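Local coordinates for amidohydrolase 3 domain-containing protein (Pyrococcus horikoshii, PDB 3IGH) that is of uncharacterised function but probably hydrolyses carbon-nitrogen bonds other than peptide bonds, as a metal-dependent member of the amidohydrolase family, at residues K127-A139 with I164-I176. Numbering follows the deposited sequence. Where two conformers were deposited one is given.
With SO4 (sulfate ion), chain M; SO4 (sulfate ion), chain P.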
loop_
_atom_site.group_PDB
_atom_site.type_symbol
_atom_site.label_atom_id
_atom_site.label_comp_id
_atom_site.label_asym_id
_atom_site.label_seq_id
_atom_site.Cartn_x
_atom_site.Cartn_y
_atom_site.Cartn_z
ATOM N N LYS A 127 20.651 27.245 21.356
ATOM C CA LYS A 127 19.738 26.423 20.559
ATOM C C LYS A 127 18.444 26.265 21.353
ATOM O O LYS A 127 18.454 26.447 22.580
ATOM C CB LYS A 127 20.358 25.047 20.285
ATOM C CG LYS A 127 21.481 25.040 19.256
ATOM C CD LYS A 127 22.048 23.647 19.061
ATOM C CE LYS A 127 23.082 23.620 17.944
ATOM N NZ LYS A 127 23.545 22.231 17.658
ATOM N N PRO A 128 17.321 25.949 20.672
ATOM C CA PRO A 128 16.133 25.584 21.450
ATOM C C PRO A 128 16.441 24.331 22.275
ATOM O O PRO A 128 17.041 23.379 21.759
ATOM C CB PRO A 128 15.079 25.284 20.374
ATOM C CG PRO A 128 15.578 25.986 19.148
ATOM C CD PRO A 128 17.059 25.905 19.221
ATOM N N VAL A 129 16.090 24.386 23.558
ATOM C CA VAL A 129 16.354 23.310 24.521
ATOM C C VAL A 129 15.043 22.946 25.193
ATOM O O VAL A 129 14.320 23.821 25.657
ATOM C CB VAL A 129 17.396 23.743 25.606
ATOM C CG1 VAL A 129 17.491 22.714 26.743
ATOM C CG2 VAL A 129 18.755 23.926 24.987
ATOM N N PHE A 130 14.739 21.651 25.228
ATOM C CA PHE A 130 13.554 21.138 25.899
ATOM C C PHE A 130 13.992 19.904 26.696
ATOM O O PHE A 130 14.459 18.923 26.111
ATOM C CB PHE A 130 12.496 20.769 24.854
ATOM C CG PHE A 130 11.172 20.354 25.438
ATOM C CD1 PHE A 130 10.200 21.303 25.714
ATOM C CD2 PHE A 130 10.889 19.010 25.694
ATOM C CE1 PHE A 130 8.972 20.940 26.240
ATOM C CE2 PHE A 130 9.660 18.636 26.227
ATOM C CZ PHE A 130 8.697 19.601 26.493
ATOM N N ILE A 131 13.884 19.958 28.022
ATOM C CA ILE A 131 14.411 18.858 28.857
ATOM C C ILE A 131 13.378 18.234 29.787
ATOM O O ILE A 131 12.820 18.894 30.668
ATOM C CB ILE A 131 15.725 19.228 29.622
ATOM C CG1 ILE A 131 15.544 20.460 30.527
ATOM C CG2 ILE A 131 16.870 19.448 28.644
ATOM C CD1 ILE A 131 16.670 20.639 31.556
ATOM N N TYR A 132 13.132 16.942 29.578
ATOM C CA TYR A 132 12.197 16.198 30.406
ATOM C C TYR A 132 12.825 15.850 31.743
ATOM O O TYR A 132 13.970 15.407 31.796
ATOM C CB TYR A 132 11.821 14.890 29.727
ATOM C CG TYR A 132 10.855 15.018 28.585
ATOM C CD1 TYR A 132 9.484 15.179 28.819
ATOM C CD2 TYR A 132 11.301 14.940 27.264
ATOM C CE1 TYR A 132 8.582 15.273 27.757
ATOM C CE2 TYR A 132 10.407 15.036 26.196
ATOM C CZ TYR A 132 9.054 15.197 26.451
ATOM O OH TYR A 132 8.177 15.293 25.397
ATOM N N ARG A 133 12.057 16.045 32.810
ATOM C CA ARG A 133 12.387 15.477 34.115
ATOM C C ARG A 133 12.254 13.964 34.030
ATOM O O ARG A 133 11.497 13.446 33.204
ATOM C CB ARG A 133 11.423 15.994 35.187
ATOM C CG ARG A 133 11.852 15.668 36.633
ATOM C CD ARG A 133 10.818 16.075 37.672
ATOM N NE ARG A 133 11.228 15.590 38.989
ATOM C CZ ARG A 133 10.883 14.411 39.509
ATOM N NH1 ARG A 133 10.089 13.580 38.845
ATOM N NH2 ARG A 133 11.326 14.066 40.708
ATOM N N LYS A 134 13.025 13.266 34.859
ATOM C CA LYS A 134 12.792 11.864 35.204
ATOM C C LYS A 134 11.282 11.607 35.310
ATOM O O LYS A 134 10.558 12.385 35.942
ATOM C CB LYS A 134 13.494 11.590 36.543
ATOM C CG LYS A 134 13.459 10.171 37.055
ATOM C CD LYS A 134 13.778 10.134 38.547
ATOM C CE LYS A 134 12.536 10.397 39.391
ATOM N NZ LYS A 134 12.752 10.021 40.814
ATOM N N CYS A 135 10.816 10.543 34.653
ATOM C CA CYS A 135 9.387 10.132 34.628
ATOM C C CYS A 135 8.491 10.878 33.635
ATOM O O CYS A 135 7.314 10.539 33.492
ATOM C CB CYS A 135 8.747 10.083 36.036
ATOM S SG CYS A 135 9.681 9.080 37.232
ATOM N N PHE A 136 9.052 11.892 32.965
ATOM C CA PHE A 136 8.446 12.548 31.795
ATOM C C PHE A 136 7.096 13.241 32.061
ATOM O O PHE A 136 6.268 13.349 31.158
ATOM C CB PHE A 136 8.321 11.561 30.607
ATOM C CG PHE A 136 9.644 11.005 30.111
ATOM C CD1 PHE A 136 10.303 11.600 29.040
ATOM C CD2 PHE A 136 10.211 9.872 30.696
ATOM C CE1 PHE A 136 11.508 11.098 28.568
ATOM C CE2 PHE A 136 11.421 9.361 30.238
ATOM C CZ PHE A 136 12.073 9.974 29.167
ATOM N N HIS A 137 6.869 13.707 33.291
ATOM C CA HIS A 137 5.627 14.423 33.606
ATOM C C HIS A 137 5.847 15.933 33.741
ATOM O O HIS A 137 4.888 16.693 33.894
ATOM C CB HIS A 137 4.958 13.865 34.871
ATOM C CG HIS A 137 4.660 12.397 34.805
ATOM N ND1 HIS A 137 3.838 11.845 33.846
ATOM C CD2 HIS A 137 5.063 11.370 35.592
ATOM C CE1 HIS A 137 3.758 10.539 34.035
ATOM N NE2 HIS A 137 4.490 10.226 35.089
ATOM N N VAL A 138 7.110 16.353 33.687
ATOM C CA VAL A 138 7.492 17.765 33.773
ATOM C C VAL A 138 8.645 18.011 32.803
ATOM O O VAL A 138 9.498 17.137 32.596
ATOM C CB VAL A 138 7.964 18.170 35.229
ATOM C CG1 VAL A 138 8.376 19.636 35.293
ATOM C CG2 VAL A 138 6.889 17.916 36.278
ATOM N N ALA A 139 8.674 19.205 32.207
ATOM C CA ALA A 139 9.799 19.628 31.393
ATOM C C ALA A 139 10.156 21.088 31.622
ATOM O O ALA A 139 9.339 21.868 32.107
ATOM C CB ALA A 139 9.508 19.388 29.916
ATOM N N ILE A 164 7.009 23.407 32.575
ATOM C CA ILE A 164 5.837 22.980 31.836
ATOM C C ILE A 164 5.387 21.629 32.406
ATOM O O ILE A 164 6.174 20.678 32.455
ATOM C CB ILE A 164 6.188 22.808 30.330
ATOM C CG1 ILE A 164 6.835 24.079 29.757
ATOM C CG2 ILE A 164 4.960 22.457 29.531
ATOM C CD1 ILE A 164 7.693 23.832 28.525
ATOM N N LYS A 165 4.126 21.546 32.824
ATOM C CA LYS A 165 3.598 20.327 33.440
ATOM C C LYS A 165 2.139 20.092 33.079
ATOM O O LYS A 165 1.498 20.953 32.472
ATOM C CB LYS A 165 3.773 20.368 34.968
ATOM C CG LYS A 165 3.077 21.538 35.664
ATOM C CD LYS A 165 3.455 21.609 37.142
ATOM C CE LYS A 165 2.749 22.759 37.848
ATOM N NZ LYS A 165 1.279 22.543 37.929
ATOM N N GLU A 166 1.637 18.915 33.453
ATOM C CA GLU A 166 0.233 18.518 33.274
ATOM C C GLU A 166 -0.284 18.725 31.845
ATOM O O GLU A 166 0.287 18.167 30.902
ATOM C CB GLU A 166 -0.660 19.166 34.345
ATOM C CG GLU A 166 -0.305 18.722 35.778
ATOM C CD GLU A 166 -1.100 19.450 36.861
ATOM O OE1 GLU A 166 -2.334 19.601 36.715
ATOM O OE2 GLU A 166 -0.487 19.858 37.871
ATOM N N LYS A 167 -1.326 19.536 31.670
ATOM C CA LYS A 167 -1.916 19.700 30.343
ATOM C C LYS A 167 -1.105 20.610 29.422
ATOM O O LYS A 167 -1.235 20.516 28.203
ATOM C CB LYS A 167 -3.390 20.118 30.405
ATOM C CG LYS A 167 -3.657 21.529 30.886
ATOM C CD LYS A 167 -5.153 21.826 30.819
ATOM C CE LYS A 167 -5.512 23.111 31.549
ATOM N NZ LYS A 167 -4.948 24.322 30.886
ATOM N N SER A 168 -0.265 21.472 30.003
ATOM C CA SER A 168 0.675 22.273 29.214
ATOM C C SER A 168 1.777 21.407 28.601
ATOM O O SER A 168 2.280 21.713 27.517
ATOM C CB SER A 168 1.286 23.393 30.050
ATOM O OG SER A 168 0.288 24.316 30.444
ATOM N N LEU A 169 2.156 20.339 29.306
ATOM C CA LEU A 169 3.126 19.374 28.785
ATOM C C LEU A 169 2.505 18.543 27.675
ATOM O O LEU A 169 3.171 18.220 26.682
ATOM C CB LEU A 169 3.671 18.466 29.893
ATOM C CG LEU A 169 4.782 17.520 29.412
ATOM C CD1 LEU A 169 6.001 18.300 28.929
ATOM C CD2 LEU A 169 5.164 16.543 30.486
ATOM N N GLU A 170 1.231 18.196 27.862
ATOM C CA GLU A 170 0.432 17.523 26.845
ATOM C C GLU A 170 0.375 18.388 25.580
ATOM O O GLU A 170 0.496 17.881 24.464
ATOM C CB GLU A 170 -0.973 17.261 27.398
ATOM C CG GLU A 170 -1.941 16.535 26.465
ATOM C CD GLU A 170 -3.368 16.512 27.005
ATOM O OE1 GLU A 170 -3.552 16.590 28.241
ATOM O OE2 GLU A 170 -4.310 16.416 26.189
ATOM N N GLU A 171 0.197 19.697 25.768
ATOM C CA GLU A 171 0.179 20.639 24.647
ATOM C C GLU A 171 1.555 20.710 23.988
ATOM O O GLU A 171 1.660 20.633 22.768
ATOM C CB GLU A 171 -0.273 22.040 25.087
ATOM C CG GLU A 171 -0.404 23.039 23.933
ATOM C CD GLU A 171 -0.595 24.481 24.389
ATOM O OE1 GLU A 171 -0.044 24.871 25.443
ATOM O OE2 GLU A 171 -1.291 25.234 23.677
ATOM N N ALA A 172 2.603 20.833 24.801
ATOM C CA ALA A 172 3.968 20.916 24.295
ATOM C C ALA A 172 4.352 19.693 23.464
ATOM O O ALA A 172 4.985 19.839 22.416
ATOM C CB ALA A 172 4.961 21.110 25.442
ATOM N N ARG A 173 3.914 18.532 23.884
ATOM C CA ARG A 173 4.232 17.324 23.186
ATOM C C ARG A 173 3.530 17.263 21.857
ATOM O O ARG A 173 4.104 16.868 20.890
ATOM C CB ARG A 173 3.778 16.158 23.999
ATOM C CG ARG A 173 4.730 15.730 24.999
ATOM C CD ARG A 173 4.647 14.252 25.077
ATOM N NE ARG A 173 4.720 13.830 26.448
ATOM C CZ ARG A 173 5.556 12.905 26.879
ATOM N NH1 ARG A 173 5.581 12.592 28.157
ATOM N NH2 ARG A 173 6.355 12.298 26.023
ATOM N N LYS A 174 2.268 17.645 21.854
ATOM C CA LYS A 174 1.464 17.721 20.631
ATOM C C LYS A 174 2.093 18.682 19.619
ATOM O O LYS A 174 2.213 18.356 18.436
ATOM C CB LYS A 174 0.033 18.153 20.972
ATOM C CG LYS A 174 -0.978 17.982 19.841
ATOM C CD LYS A 174 -2.384 18.352 20.314
ATOM C CE LYS A 174 -3.475 17.804 19.394
ATOM N NZ LYS A 174 -3.711 18.663 18.196
ATOM N N VAL A 175 2.521 19.849 20.103
ATOM C CA VAL A 175 3.145 20.875 19.262
ATOM C C VAL A 175 4.495 20.416 18.692
ATOM O O VAL A 175 4.787 20.622 17.506
ATOM C CB VAL A 175 3.284 22.213 20.050
ATOM C CG1 VAL A 175 4.175 23.198 19.322
ATOM C CG2 VAL A 175 1.908 22.834 20.283
ATOM N N ILE A 176 5.308 19.778 19.532
ATOM C CA ILE A 176 6.554 19.175 19.072
ATOM C C ILE A 176 6.269 18.144 17.973
ATOM O O ILE A 176 6.878 18.183 16.909
ATOM C CB ILE A 176 7.358 18.528 20.241
ATOM C CG1 ILE A 176 7.920 19.609 21.175
ATOM C CG2 ILE A 176 8.520 17.675 19.706
ATOM C CD1 ILE A 176 8.322 19.076 22.550
HETATM S S SO4 M . 24.826 20.488 15.020
HETATM O O1 SO4 M . 25.772 21.497 14.550
HETATM O O2 SO4 M . 25.126 20.152 16.408
HETATM O O3 SO4 M . 23.469 21.019 14.930
HETATM O O4 SO4 M . 24.936 19.286 14.197
HETATM S S SO4 P . -5.950 27.325 33.529
HETATM O O1 SO4 P . -5.395 26.042 33.120
HETATM O O2 SO4 P . -4.895 28.184 34.056
HETATM O O3 SO4 P . -6.561 27.984 32.377
HETATM O O4 SO4 P . -6.958 27.095 34.561
#
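Ala139 and Ile164 form an antiparallel hydrogen-bonded pair in a mixed alpha/beta subdomain, where helix 166-176 leaves strand 164-165 and packs back over the sheet that holds strand 129-133. Ala139 N reaches Ile164 O at 2.9 Å, and the return bond, from Ile164 N to Ala139 O, is 2.8 Å long. The tight part of the contact lies on the helix-facing side of this sheet, round the ring of Phe130. With CG anti to the backbone N (chi1 -174°), the ring lies against the helix: Ile176 CD1 sits over the centre of one face in a CH-pi contact, 3.9 Å from the centroid, while Leu169 CD1 meets the edge near CZ and also packs on Ala139 CB. Ile164 CD1 and Ala172 CB touch CE1. An alanine in place of Phe130 would probably leave Ile176 CD1 without its aromatic partner and open a gap between Leu169 and Ile164. The contact is looser on the sheet's other face, where Val138 and Lys165 merely run side by side and Lys165 NZ forms salt bridges with Glu166 and Asp156. The solvent side is marked by the exposed His137 and Glu166, and by Arg173, modelled in two positions, one of which tentatively lays its guanidinium across Tyr132. Even at this rim Leu169 packs closely, its CD2 3.4 Å from His137 C.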